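PDB 7ORX: probable benzoylformate decarboxylase from Rhodococcus jostii, which belongs to the thiamine diphosphate-dependent enzyme family and binds thiamine diphosphate together with a sodium ion. Local coordinates for residues 376-381 with 399-404. Sequence-based numbering, arbitrary orientation.
Sequences VNESTS and YFPASG. With TPP (thiamine diphosphate), chain I.
CG of N377 and CG of F400 (chi1 177°) each lie anti to their own backbone N, which brings the amide beside the ring. This is the parallel sheet of the C-terminal thiamine diphosphate-binding domain, where strand 374-378 pairs with the short strand 398-399, the outermost of the sheet within this chain. N377 N donates to Y399 O at 2.9 Å. N377 OD1 lies in plane at the edge of the F400 ring, 3.8 Å from CD2. The amide and ring planes are 53° apart. The same OD1 accepts from S379 N at 2.9 Å, an Asx turn that fixes the amide as the strand ends. P401 CD lies over one face of the F400 ring, toward its rim, and sits 3.4 Å from N377 O. The extended E378 side chain crosses P401 obliquely, with OE1 3.7 Å from P401 CG. E378 OE1 is hydrogen-bonded to F408 N, with weak bonds from G407 N and G409 N to the carboxylate. Beyond the pairing, both segments reach thiamine diphosphate. S381 binds O1B through both N and OG, and T380 OG1 adds a weak bond to O2B. P401 to G404 form a type I turn. At its end, G404 O accepts from N4' of the aminopyrimidine at 2.6 Å, almost linear at 172°.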
loop_
_atom_site.group_PDB
_atom_site.type_symbol
_atom_site.label_atom_id
_atom_site.label_comp_id
_atom_site.label_asym_id
_atom_site.label_seq_id
_atom_site.Cartn_x
_atom_site.Cartn_y
_atom_site.Cartn_z
ATOM N N VAL C 376 -19.593 -14.175 -26.239
ATOM C CA VAL C 376 -18.914 -14.032 -24.927
ATOM C C VAL C 376 -18.729 -15.433 -24.342
ATOM O O VAL C 376 -19.708 -16.034 -23.887
ATOM C CB VAL C 376 -19.689 -13.103 -23.988
ATOM C CG1 VAL C 376 -19.077 -13.034 -22.606
ATOM C CG2 VAL C 376 -19.815 -11.701 -24.561
ATOM N N ASN C 377 -17.493 -15.917 -24.365
ATOM C CA ASN C 377 -17.047 -17.282 -24.002
ATOM C C ASN C 377 -16.526 -17.312 -22.571
ATOM O O ASN C 377 -15.676 -16.524 -22.254
ATOM C CB ASN C 377 -15.912 -17.699 -24.929
ATOM C CG ASN C 377 -15.639 -19.174 -24.862
ATOM O OD1 ASN C 377 -15.566 -19.733 -23.779
ATOM N ND2 ASN C 377 -15.543 -19.826 -26.005
ATOM N N GLU C 378 -16.997 -18.221 -21.737
ATOM C CA GLU C 378 -16.385 -18.494 -20.417
ATOM C C GLU C 378 -16.557 -19.985 -20.166
ATOM O O GLU C 378 -17.287 -20.369 -19.258
ATOM C CB GLU C 378 -17.017 -17.606 -19.354
ATOM C CG GLU C 378 -16.253 -17.624 -18.033
ATOM C CD GLU C 378 -16.782 -16.635 -16.988
ATOM O OE1 GLU C 378 -16.072 -15.584 -16.747
ATOM O OE2 GLU C 378 -17.931 -16.856 -16.462
ATOM N N SER C 379 -15.980 -20.781 -21.054
ATOM C CA SER C 379 -16.109 -22.264 -21.115
ATOM C C SER C 379 -14.687 -22.788 -21.235
ATOM O O SER C 379 -14.135 -22.766 -22.373
ATOM C CB SER C 379 -16.967 -22.720 -22.263
ATOM O OG SER C 379 -17.077 -24.139 -22.286
ATOM N N THR C 380 -14.099 -23.145 -20.099
ATOM C CA THR C 380 -12.631 -23.179 -19.952
ATOM C C THR C 380 -12.066 -24.400 -20.683
ATOM O O THR C 380 -11.019 -24.227 -21.332
ATOM C CB THR C 380 -12.279 -22.944 -18.478
ATOM O OG1 THR C 380 -13.186 -23.681 -17.684
ATOM C CG2 THR C 380 -12.428 -21.486 -18.078
ATOM N N SER C 381 -12.779 -25.537 -20.729
ATOM C CA SER C 381 -12.238 -26.819 -21.274
ATOM C C SER C 381 -12.519 -27.002 -22.770
ATOM O O SER C 381 -12.000 -27.967 -23.309
ATOM C CB SER C 381 -12.740 -28.010 -20.493
ATOM O OG SER C 381 -14.067 -28.328 -20.862
ATOM N N TYR C 399 -15.188 -12.311 -26.943
ATOM C CA TYR C 399 -14.679 -11.857 -25.631
ATOM C C TYR C 399 -14.582 -13.085 -24.716
ATOM O O TYR C 399 -15.470 -13.879 -24.678
ATOM C CB TYR C 399 -15.559 -10.753 -25.033
ATOM C CG TYR C 399 -15.698 -9.588 -25.961
ATOM C CD1 TYR C 399 -14.722 -8.638 -26.057
ATOM C CD2 TYR C 399 -16.770 -9.473 -26.810
ATOM C CE1 TYR C 399 -14.809 -7.571 -26.940
ATOM C CE2 TYR C 399 -16.878 -8.429 -27.715
ATOM C CZ TYR C 399 -15.899 -7.469 -27.766
ATOM O OH TYR C 399 -16.067 -6.483 -28.659
ATOM N N PHE C 400 -13.475 -13.193 -23.989
ATOM C CA PHE C 400 -13.187 -14.225 -22.968
ATOM C C PHE C 400 -12.486 -13.492 -21.818
ATOM O O PHE C 400 -11.705 -12.591 -22.043
ATOM C CB PHE C 400 -12.360 -15.343 -23.621
ATOM C CG PHE C 400 -11.930 -16.437 -22.686
ATOM C CD1 PHE C 400 -10.940 -16.241 -21.761
ATOM C CD2 PHE C 400 -12.550 -17.672 -22.700
ATOM C CE1 PHE C 400 -10.566 -17.249 -20.884
ATOM C CE2 PHE C 400 -12.193 -18.677 -21.811
ATOM C CZ PHE C 400 -11.214 -18.455 -20.884
ATOM N N PRO C 401 -12.712 -13.872 -20.550
ATOM C CA PRO C 401 -12.130 -13.150 -19.428
ATOM C C PRO C 401 -10.605 -13.075 -19.533
ATOM O O PRO C 401 -9.975 -14.118 -19.574
ATOM C CB PRO C 401 -12.551 -13.971 -18.187
ATOM C CG PRO C 401 -13.010 -15.294 -18.729
ATOM C CD PRO C 401 -13.548 -14.991 -20.103
ATOM N N ALA C 402 -10.052 -11.866 -19.493
ATOM C CA ALA C 402 -8.631 -11.613 -19.826
ATOM C C ALA C 402 -7.704 -12.032 -18.688
ATOM O O ALA C 402 -6.526 -12.118 -18.954
ATOM C CB ALA C 402 -8.418 -10.176 -20.251
ATOM N N SER C 403 -8.187 -12.303 -17.486
ATOM C CA SER C 403 -7.337 -12.908 -16.427
ATOM C C SER C 403 -7.971 -14.212 -15.932
ATOM O O SER C 403 -7.647 -14.660 -14.842
ATOM C CB SER C 403 -7.081 -11.956 -15.293
ATOM O OG SER C 403 -8.154 -12.013 -14.357
ATOM N N GLY C 404 -8.834 -14.819 -16.735
ATOM C CA GLY C 404 -9.544 -16.066 -16.384
ATOM C C GLY C 404 -10.246 -15.965 -15.043
ATOM O O GLY C 404 -10.522 -17.000 -14.449
HETATM N "N1'" TPP I . -12.409 -19.112 -9.304
HETATM C "C2'" TPP I . -12.401 -18.066 -10.139
HETATM C CM2 TPP I . -13.068 -16.805 -9.695
HETATM N "N3'" TPP I . -11.828 -18.061 -11.342
HETATM C "C4'" TPP I . -11.211 -19.185 -11.740
HETATM N "N4'" TPP I . -10.639 -19.146 -12.951
HETATM C "C5'" TPP I . -11.177 -20.349 -10.936
HETATM C "C6'" TPP I . -11.794 -20.232 -9.706
HETATM C "C7'" TPP I . -10.508 -21.644 -11.372
HETATM N N3 TPP I . -11.196 -22.325 -12.496
HETATM C C2 TPP I . -10.669 -22.375 -13.723
HETATM S S1 TPP I . -11.612 -23.291 -14.825
HETATM C C5 TPP I . -12.749 -23.609 -13.549
HETATM C C4 TPP I . -12.434 -22.963 -12.397
HETATM C CM4 TPP I . -13.257 -22.954 -11.142
HETATM C C6 TPP I . -13.897 -24.556 -13.766
HETATM C C7 TPP I . -15.094 -23.914 -14.404
HETATM O O7 TPP I . -15.399 -24.689 -15.578
HETATM P PA TPP I . -16.828 -24.600 -16.284
HETATM O O1A TPP I . -17.469 -23.257 -16.409
HETATM O O2A TPP I . -17.634 -25.639 -15.579
HETATM O O3A TPP I . -16.332 -25.087 -17.729
HETATM P PB TPP I . -15.595 -26.478 -18.149
HETATM O O1B TPP I . -15.381 -26.455 -19.654
HETATM O O2B TPP I . -14.302 -26.558 -17.366
HETATM O O3B TPP I . -16.580 -27.546 -17.727
#